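Local coordinates for increased recombination centers protein 6 (Saccharomyces cerevisiae, PDB 3UC9), which acts as a clathrin coat accessory factor related to small G proteins and is involved in gross chromosomal rearrangements and telomere healing, at residues A[63-68]-A[191-196]; A[153-158]-A[163-168]. All blocks are in the same frame, centred on the assembly; numbering follows the deposited sequence.

Contact 1. Residues A[63-68]-A[191-196]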
ATOM      1  N   GLN A  63     -11.467   0.039  11.629  1.00 24.60           N
ATOM      2  CA  GLN A  63     -11.002   1.411  11.484  1.00 25.80           C
ATOM      3  C   GLN A  63     -11.949   2.112  10.524  1.00 26.26           C
ATOM      4  O   GLN A  63     -12.634   1.459   9.734  1.00 27.85           O
ATOM      5  CB  GLN A  63      -9.570   1.439  10.948  1.00 24.59           C
ATOM      6  CG  GLN A  63      -8.570   0.724  11.846  1.00 28.43           C
ATOM      7  CD  GLN A  63      -8.511   1.329  13.232  1.00 34.19           C
ATOM      8  OE1 GLN A  63      -9.072   0.784  14.185  1.00 34.20           O
ATOM      9  NE2 GLN A  63      -7.858   2.478  13.346  1.00 32.31           N
ATOM     10  N   THR A  64     -12.024   3.431  10.608  1.00 25.41           N
ATOM     11  CA  THR A  64     -12.876   4.174   9.696  1.00 26.19           C
ATOM     12  C   THR A  64     -12.003   4.962   8.742  1.00 26.27           C
ATOM     13  O   THR A  64     -11.052   5.628   9.163  1.00 26.34           O
ATOM     14  CB  THR A  64     -13.828   5.113  10.449  1.00 28.84           C
ATOM     15  OG1 THR A  64     -14.572   4.354  11.407  1.00 31.90           O
ATOM     16  CG2 THR A  64     -14.801   5.766   9.475  1.00 31.17           C
ATOM     17  N   TRP A  65     -12.282   4.826   7.450  1.00 24.52           N
ATOM     18  CA  TRP A  65     -11.689   5.712   6.466  1.00 23.98           C
ATOM     19  C   TRP A  65     -12.776   6.660   6.017  1.00 26.09           C
ATOM     20  O   TRP A  65     -13.785   6.235   5.447  1.00 25.47           O
ATOM     21  CB  TRP A  65     -11.119   4.965   5.273  1.00 22.23           C
ATOM     22  CG  TRP A  65     -10.381   5.896   4.344  1.00 20.48           C
ATOM     23  CD1 TRP A  65     -10.865   6.479   3.209  1.00 21.65           C
ATOM     24  CD2 TRP A  65      -9.053   6.383   4.509  1.00 17.55           C
ATOM     25  NE1 TRP A  65      -9.914   7.291   2.649  1.00 18.07           N
ATOM     26  CE2 TRP A  65      -8.789   7.254   3.427  1.00 18.12           C
ATOM     27  CE3 TRP A  65      -8.052   6.166   5.459  1.00 20.40           C
ATOM     28  CZ2 TRP A  65      -7.564   7.898   3.266  1.00 19.07           C
ATOM     29  CZ3 TRP A  65      -6.830   6.817   5.299  1.00 20.21           C
ATOM     30  CH2 TRP A  65      -6.597   7.662   4.208  1.00 20.15           C
ATOM     31  N   GLU A  66     -12.571   7.946   6.274  1.00 27.56           N
ATOM     32  CA  GLU A  66     -13.588   8.939   6.010  1.00 30.41           C
ATOM     33  C   GLU A  66     -13.001  10.151   5.303  1.00 30.71           C
ATOM     34  O   GLU A  66     -11.870  10.573   5.563  1.00 30.85           O
ATOM     35  CB  GLU A  66     -14.309   9.353   7.304  1.00 33.34           C
ATOM     36  CG  GLU A  66     -13.400   9.836   8.435  1.00 38.73           C
ATOM     37  CD  GLU A  66     -14.157  10.095   9.749  1.00 45.23           C
ATOM     38  OE1 GLU A  66     -15.412  10.108   9.739  1.00 47.32           O
ATOM     39  OE2 GLU A  66     -13.488  10.285  10.793  1.00 47.41           O
ATOM     40  N   ASN A  67     -13.784  10.684   4.380  1.00 30.10           N
ATOM     41  CA  ASN A  67     -13.446  11.924   3.698  1.00 29.61           C
ATOM     42  C   ASN A  67     -14.738  12.708   3.573  1.00 30.38           C
ATOM     43  O   ASN A  67     -15.735  12.371   4.228  1.00 29.07           O
ATOM     44  CB  ASN A  67     -12.793  11.621   2.340  1.00 29.08           C
ATOM     45  CG  ASN A  67     -13.583  10.613   1.529  1.00 26.22           C
ATOM     46  OD1 ASN A  67     -14.790  10.772   1.330  1.00 24.58           O
ATOM     47  ND2 ASN A  67     -12.909   9.564   1.062  1.00 29.20           N
ATOM     48  N   ARG A  68     -14.731  13.751   2.750  1.00 30.17           N
ATOM     49  CA  ARG A  68     -15.915  14.589   2.577  1.00 32.15           C
ATOM     50  C   ARG A  68     -17.081  13.900   1.856  1.00 30.59           C
ATOM     51  O   ARG A  68     -18.206  14.393   1.901  1.00 30.75           O
ATOM     52  CB  ARG A  68     -15.534  15.854   1.820  1.00 33.02           C
ATOM     53  CG  ARG A  68     -14.677  16.793   2.620  1.00 37.30           C
ATOM     54  CD  ARG A  68     -14.193  17.940   1.749  1.00 43.00           C
ATOM     55  NE  ARG A  68     -13.038  17.557   0.937  1.00 42.41           N
ATOM     56  CZ  ARG A  68     -12.591  18.243  -0.113  1.00 45.82           C
ATOM     57  NH1 ARG A  68     -13.206  19.354  -0.509  1.00 47.99           N
ATOM     58  NH2 ARG A  68     -11.528  17.809  -0.780  1.00 45.65           N
ATOM     59  N   GLU A 191      -5.098  10.263  -1.226  1.00 17.08           N
ATOM     60  CA  GLU A 191      -5.937  10.368  -2.423  1.00 17.59           C
ATOM     61  C   GLU A 191      -6.187   9.011  -3.083  1.00 16.05           C
ATOM     62  O   GLU A 191      -7.282   8.742  -3.589  1.00 16.28           O
ATOM     63  CB  GLU A 191      -5.279  11.299  -3.445  1.00 16.44           C
ATOM     64  CG  GLU A 191      -6.123  11.564  -4.682  1.00 19.82           C
ATOM     65  CD  GLU A 191      -5.524  12.624  -5.592  1.00 23.09           C
ATOM     66  OE1 GLU A 191      -4.322  12.533  -5.913  1.00 21.14           O
ATOM     67  OE2 GLU A 191      -6.269  13.530  -6.005  1.00 27.44           O
ATOM     68  N   ILE A 192      -5.157   8.174  -3.104  1.00 15.86           N
ATOM     69  CA  ILE A 192      -5.280   6.836  -3.667  1.00 14.98           C
ATOM     70  C   ILE A 192      -6.314   6.042  -2.876  1.00 15.07           C
ATOM     71  O   ILE A 192      -7.166   5.374  -3.450  1.00 15.56           O
ATOM     72  CB  ILE A 192      -3.924   6.126  -3.716  1.00 14.61           C
ATOM     73  CG1 ILE A 192      -3.029   6.771  -4.782  1.00 18.31           C
ATOM     74  CG2 ILE A 192      -4.107   4.644  -4.006  1.00 19.07           C
ATOM     75  CD1 ILE A 192      -1.599   6.210  -4.814  1.00 17.73           C
ATOM     76  N   ILE A 193      -6.286   6.165  -1.558  1.00 14.36           N
ATOM     77  CA  ILE A 193      -7.250   5.447  -0.724  1.00 15.08           C
ATOM     78  C   ILE A 193      -8.650   6.044  -0.902  1.00 15.82           C
ATOM     79  O   ILE A 193      -9.625   5.312  -1.041  1.00 14.65           O
ATOM     80  CB  ILE A 193      -6.809   5.435   0.751  1.00 14.55           C
ATOM     81  CG1 ILE A 193      -5.461   4.714   0.864  1.00 12.10           C
ATOM     82  CG2 ILE A 193      -7.862   4.719   1.638  1.00 12.94           C
ATOM     83  CD1 ILE A 193      -4.814   4.755   2.237  1.00 15.01           C
ATOM     84  N   ASP A 194      -8.741   7.373  -0.909  1.00 16.40           N
ATOM     85  CA  ASP A 194     -10.008   8.066  -1.114  1.00 17.96           C
ATOM     86  C   ASP A 194     -10.704   7.671  -2.412  1.00 18.12           C
ATOM     87  O   ASP A 194     -11.924   7.542  -2.438  1.00 19.13           O
ATOM     88  CB  ASP A 194      -9.801   9.586  -1.161  1.00 17.76           C
ATOM     89  CG  ASP A 194      -9.606  10.212   0.199  1.00 20.82           C
ATOM     90  OD1 ASP A 194      -9.879   9.568   1.233  1.00 20.88           O
ATOM     91  OD2 ASP A 194      -9.194  11.393   0.216  1.00 22.51           O
ATOM     92  N   THR A 195      -9.935   7.503  -3.489  1.00 17.30           N
ATOM     93  CA  THR A 195     -10.514   7.274  -4.815  1.00 18.07           C
ATOM     94  C   THR A 195     -10.652   5.780  -5.140  1.00 17.33           C
ATOM     95  O   THR A 195     -11.148   5.424  -6.209  1.00 18.16           O
ATOM     96  CB  THR A 195      -9.714   8.014  -5.920  1.00 19.15           C
ATOM     97  OG1 THR A 195      -8.356   7.556  -5.946  1.00 20.40           O
ATOM     98  CG2 THR A 195      -9.737   9.534  -5.674  1.00 17.94           C
ATOM     99  N   HIS A 196     -10.225   4.923  -4.213  1.00 15.88           N
ATOM    100  CA  HIS A 196     -10.349   3.465  -4.351  1.00 15.89           C
ATOM    101  C   HIS A 196     -11.810   3.007  -4.421  1.00 16.41           C
ATOM    102  O   HIS A 196     -12.664   3.534  -3.711  1.00 17.33           O
ATOM    103  CB  HIS A 196      -9.643   2.757  -3.177  1.00 14.58           C
ATOM    104  CG  HIS A 196      -9.698   1.262  -3.240  1.00 13.06           C
ATOM    105  ND1 HIS A 196      -8.964   0.523  -4.145  1.00 11.65           N
ATOM    106  CD2 HIS A 196     -10.413   0.370  -2.515  1.00 12.87           C
ATOM    107  CE1 HIS A 196      -9.221  -0.764  -3.962  1.00 10.80           C
ATOM    108  NE2 HIS A 196     -10.082  -0.882  -2.962  1.00 11.86           N
TER
HETATM  109  O   HOH W   1      -9.372  11.075   3.598  1.00 19.17           O
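Asp194 OD1 takes the indole N-H of Trp65 and the amide of Asn67 at once. The bond from Trp65 NE1 to Asp194 OD1 is short, 2.7 Å, but bent (139° at the hydrogen); it meets the oxygen nearly in line with its C-O bond, while OD1 lies 22° out of the indole plane. Asn67 ND2 reaches Asp194 OD1 over 3.0 Å along a straighter path, 166°, staying near its own amide plane but coming down from above the carboxylate. A water that donates to Asp194 OD1 at 2.8 Å also donates to Glu66 O, so three donors grip one oxygen. An aspartate suits this place because a carboxylate oxygen, rich in electron density, can accept several donors, and its short chain keeps that oxygen close to the helix.

One residue back, Ile193 covers a face of the same indole. Its CG2, anti to the backbone N, sits 3.4 Å from the centroid of the Trp65 five-membered ring in a CH-pi contact, and CD1 touches the far rim at CH2. Tryptophan thus serves both neighbours, offering a greasy face and a polar edge.

Further out, Asn67 OD1 accepts from the backbone N of Tyr69 and Tyr70, fixing the amide's orientation. The arrangement is the last helix of the model, 185-195, docked against edge strand 59-66 and the turn that follows it in a Rossmann-like sheet, consistent with the relationship to small G proteins.

Contact 2. Residues A[153-158]-A[163-168]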
ATOM      1  N   GLU A 153       6.061   5.673 -14.524  1.00 23.56           N
ATOM      2  CA  GLU A 153       5.836   5.568 -15.956  1.00 27.63           C
ATOM      3  C   GLU A 153       5.775   4.099 -16.398  1.00 27.47           C
ATOM      4  O   GLU A 153       4.961   3.733 -17.244  1.00 28.38           O
ATOM      5  CB  GLU A 153       6.939   6.316 -16.716  1.00 29.30           C
ATOM      6  CG  GLU A 153       6.722   6.432 -18.225  1.00 38.25           C
ATOM      7  CD  GLU A 153       5.492   7.246 -18.612  1.00 44.21           C
ATOM      8  OE1 GLU A 153       4.878   7.903 -17.740  1.00 46.48           O
ATOM      9  OE2 GLU A 153       5.146   7.235 -19.814  1.00 53.30           O
ATOM     10  N   ILE A 154       6.622   3.265 -15.807  1.00 26.75           N
ATOM     11  CA  ILE A 154       6.611   1.828 -16.090  1.00 27.06           C
ATOM     12  C   ILE A 154       5.375   1.112 -15.521  1.00 25.90           C
ATOM     13  O   ILE A 154       4.720   0.351 -16.234  1.00 26.82           O
ATOM     14  CB  ILE A 154       7.892   1.139 -15.546  1.00 26.69           C
ATOM     15  CG1 ILE A 154       9.138   1.687 -16.246  1.00 31.50           C
ATOM     16  CG2 ILE A 154       7.822  -0.379 -15.748  1.00 25.83           C
ATOM     17  CD1 ILE A 154      10.439   1.295 -15.556  1.00 35.54           C
ATOM     18  N   TRP A 155       5.052   1.358 -14.252  1.00 24.23           N
ATOM     19  CA  TRP A 155       4.115   0.495 -13.510  1.00 23.36           C
ATOM     20  C   TRP A 155       2.692   1.038 -13.329  1.00 24.58           C
ATOM     21  O   TRP A 155       1.777   0.261 -13.056  1.00 23.26           O
ATOM     22  CB  TRP A 155       4.701   0.149 -12.136  1.00 22.54           C
ATOM     23  CG  TRP A 155       5.918  -0.721 -12.237  1.00 23.14           C
ATOM     24  CD1 TRP A 155       7.220  -0.328 -12.144  1.00 22.16           C
ATOM     25  CD2 TRP A 155       5.939  -2.126 -12.510  1.00 21.39           C
ATOM     26  NE1 TRP A 155       8.053  -1.406 -12.323  1.00 26.27           N
ATOM     27  CE2 TRP A 155       7.292  -2.522 -12.553  1.00 24.87           C
ATOM     28  CE3 TRP A 155       4.946  -3.087 -12.713  1.00 25.27           C
ATOM     29  CZ2 TRP A 155       7.680  -3.845 -12.788  1.00 25.59           C
ATOM     30  CZ3 TRP A 155       5.331  -4.403 -12.956  1.00 25.66           C
ATOM     31  CH2 TRP A 155       6.687  -4.768 -12.983  1.00 26.08           C
ATOM     32  N   SER A 156       2.490   2.345 -13.478  1.00 26.42           N
ATOM     33  CA  SER A 156       1.196   2.944 -13.132  1.00 27.75           C
ATOM     34  C   SER A 156       0.048   2.550 -14.066  1.00 28.90           C
ATOM     35  O   SER A 156      -1.114   2.686 -13.699  1.00 29.99           O
ATOM     36  CB  SER A 156       1.309   4.467 -13.031  1.00 29.96           C
ATOM     37  OG  SER A 156       2.066   4.809 -11.875  1.00 31.93           O
ATOM     38  N   ASN A 157       0.365   2.053 -15.256  1.00 30.26           N
ATOM     39  CA  ASN A 157      -0.658   1.554 -16.184  1.00 31.72           C
ATOM     40  C   ASN A 157      -0.394   0.122 -16.661  1.00 29.85           C
ATOM     41  O   ASN A 157      -0.985  -0.327 -17.647  1.00 32.76           O
ATOM     42  CB  ASN A 157      -0.801   2.514 -17.372  1.00 34.23           C
ATOM     43  CG  ASN A 157       0.534   3.056 -17.848  1.00 39.24           C
ATOM     44  OD1 ASN A 157       1.517   2.314 -17.963  1.00 42.92           O
ATOM     45  ND2 ASN A 157       0.582   4.361 -18.114  1.00 43.46           N
ATOM     46  N   ALA A 158       0.466  -0.598 -15.942  1.00 26.53           N
ATOM     47  CA  ALA A 158       0.860  -1.963 -16.308  1.00 25.61           C
ATOM     48  C   ALA A 158      -0.247  -2.987 -16.035  1.00 25.13           C
ATOM     49  O   ALA A 158      -0.319  -4.028 -16.707  1.00 25.49           O
ATOM     50  CB  ALA A 158       2.147  -2.359 -15.561  1.00 25.40           C
ATOM     51  N   ILE A 163      -1.079   1.267  -9.099  1.00 14.99           N
ATOM     52  CA  ILE A 163       0.250   0.973  -8.565  1.00 14.85           C
ATOM     53  C   ILE A 163       1.002   2.281  -8.563  1.00 16.59           C
ATOM     54  O   ILE A 163       1.054   2.952  -9.588  1.00 18.71           O
ATOM     55  CB  ILE A 163       1.022  -0.022  -9.438  1.00 14.48           C
ATOM     56  CG1 ILE A 163       0.265  -1.341  -9.560  1.00 17.66           C
ATOM     57  CG2 ILE A 163       2.431  -0.253  -8.863  1.00 18.76           C
ATOM     58  CD1 ILE A 163       0.940  -2.338 -10.456  1.00 19.96           C
ATOM     59  N   GLU A 164       1.567   2.655  -7.424  1.00 15.32           N
ATOM     60  CA  GLU A 164       2.335   3.880  -7.373  1.00 17.08           C
ATOM     61  C   GLU A 164       3.503   3.841  -6.402  1.00 15.92           C
ATOM     62  O   GLU A 164       3.370   3.409  -5.261  1.00 15.59           O
ATOM     63  CB  GLU A 164       1.427   5.060  -7.045  1.00 18.30           C
ATOM     64  CG  GLU A 164       1.979   6.388  -7.522  1.00 20.16           C
ATOM     65  CD  GLU A 164       0.907   7.439  -7.745  1.00 26.82           C
ATOM     66  OE1 GLU A 164      -0.112   7.139  -8.405  1.00 29.19           O
ATOM     67  OE2 GLU A 164       1.092   8.571  -7.261  1.00 29.75           O
ATOM     68  N   PHE A 165       4.644   4.331  -6.883  1.00 14.86           N
ATOM     69  CA  PHE A 165       5.815   4.566  -6.050  1.00 15.85           C
ATOM     70  C   PHE A 165       5.736   5.991  -5.491  1.00 16.63           C
ATOM     71  O   PHE A 165       5.438   6.930  -6.232  1.00 15.80           O
ATOM     72  CB  PHE A 165       7.101   4.403  -6.874  1.00 16.14           C
ATOM     73  CG  PHE A 165       7.371   2.981  -7.294  1.00 16.68           C
ATOM     74  CD1 PHE A 165       8.275   2.200  -6.591  1.00 21.73           C
ATOM     75  CD2 PHE A 165       6.699   2.415  -8.367  1.00 18.66           C
ATOM     76  CE1 PHE A 165       8.519   0.880  -6.968  1.00 20.42           C
ATOM     77  CE2 PHE A 165       6.942   1.104  -8.749  1.00 18.42           C
ATOM     78  CZ  PHE A 165       7.859   0.343  -8.050  1.00 18.74           C
ATOM     79  N   VAL A 166       5.994   6.141  -4.192  1.00 17.68           N
ATOM     80  CA  VAL A 166       5.904   7.447  -3.511  1.00 18.45           C
ATOM     81  C   VAL A 166       7.087   7.632  -2.557  1.00 20.07           C
ATOM     82  O   VAL A 166       7.447   6.714  -1.825  1.00 21.72           O
ATOM     83  CB  VAL A 166       4.571   7.561  -2.716  1.00 19.15           C
ATOM     84  CG1 VAL A 166       4.487   8.902  -1.979  1.00 19.73           C
ATOM     85  CG2 VAL A 166       3.368   7.426  -3.642  1.00 19.21           C
ATOM     86  N   ASN A 167       7.711   8.813  -2.575  1.00 20.74           N
ATOM     87  CA  ASN A 167       8.732   9.154  -1.592  1.00 20.31           C
ATOM     88  C   ASN A 167       8.083   9.646  -0.301  1.00 21.32           C
ATOM     89  O   ASN A 167       7.129  10.425  -0.348  1.00 19.98           O
ATOM     90  CB  ASN A 167       9.651  10.259  -2.129  1.00 22.83           C
ATOM     91  CG  ASN A 167      10.843   9.730  -2.891  1.00 23.95           C
ATOM     92  OD1 ASN A 167      11.204   8.567  -2.774  1.00 22.96           O
ATOM     93  ND2 ASN A 167      11.491  10.612  -3.667  1.00 22.02           N
ATOM     94  N   TRP A 168       8.610   9.207   0.843  1.00 21.93           N
ATOM     95  CA  TRP A 168       8.184   9.719   2.145  1.00 25.00           C
ATOM     96  C   TRP A 168       9.382   9.972   3.069  1.00 29.65           C
ATOM     97  O   TRP A 168      10.130   9.053   3.392  1.00 31.07           O
ATOM     98  CB  TRP A 168       7.191   8.762   2.798  1.00 24.61           C
ATOM     99  CG  TRP A 168       6.693   9.231   4.133  1.00 25.37           C
ATOM    100  CD1 TRP A 168       6.091  10.429   4.415  1.00 30.08           C
ATOM    101  CD2 TRP A 168       6.752   8.511   5.362  1.00 26.43           C
ATOM    102  NE1 TRP A 168       5.770  10.493   5.755  1.00 31.31           N
ATOM    103  CE2 TRP A 168       6.169   9.330   6.359  1.00 28.09           C
ATOM    104  CE3 TRP A 168       7.242   7.249   5.724  1.00 27.30           C
ATOM    105  CZ2 TRP A 168       6.057   8.925   7.692  1.00 30.74           C
ATOM    106  CZ3 TRP A 168       7.137   6.848   7.052  1.00 26.99           C
ATOM    107  CH2 TRP A 168       6.546   7.688   8.020  1.00 26.75           C
TER
HETATM  108  O   HOH W   2      -0.101   5.424 -10.262  1.00 26.08           O
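Trp155, near the end of helix 145-155, leans over the start of strand 163-167. Its CB rests 4.0 Å from Ile163 CG2, the first apolar touch between helix and strand. From there CG, placed anti to the carbonyl carbon (chi1 -67°), carries the indole toward Phe165, whose CE2 lies 4.1 Å from Trp155 CG. The next atom, CD1, comes closest, 3.7 Å from Phe165 CE2. The rings meet obliquely, with planes at 48° and the Phe165 centroid 5.7 Å from that of the indole five-membered ring. Ile154 CG2 of the same helix sits over one indole face, toward its rim, and Leu121 and His122 of helix 121-127 also touch the side chain. A large aromatic suits a helix end that must reach across to the strand and to a second helix.

Helix 145-155 is the connecting helix of a beta-alpha-beta unit that leads from strand 133-138 to strand 163-167, the last strand of the sheet. The contact lies at the turn where the chain comes back: a type I beta turn runs from Trp155 to Ala158, with Ala158 N hydrogen-bonded to Trp155 O. Ile163, branched at CB as befits a strand, sets its CB 3.7 Å from that same Trp155 O, while its side chain also packs on Leu136 and Met125.

The polar side of the turn is bridged by water. One molecule accepts from Ser156 OG and donates to Ile163 O, joining turn and strand through a small hydroxyl that fits beside the backbone; it also lies unusually close to Glu164 OE1. The Glu164 carboxylate is held as well by a salt bridge from OE1 to Arg188, whose positive charge probably stabilises its ionised form.

In the fold
The two contacts are centred about 19 Å apart and reach the same mixed six-stranded sheet from its two outermost strands: contact 1 involves strand 59-66, contact 2 strand 163-167. Along the chain contact 2 is nested inside the loop that contact 1 closes, because residues 153-168 lie between 68 and 191. Helix 185-195, the next element after strand 163-167, links them directly, for Ile192 CD1 packs 3.9 Å from Glu164 CB. That helix thus touches side chains of both outermost strands, packing between them on Phe133 and Val135 of strand 133-138, in a Rossmann-like, G-protein-related fold with the strand order 2-3-1-4-5-6.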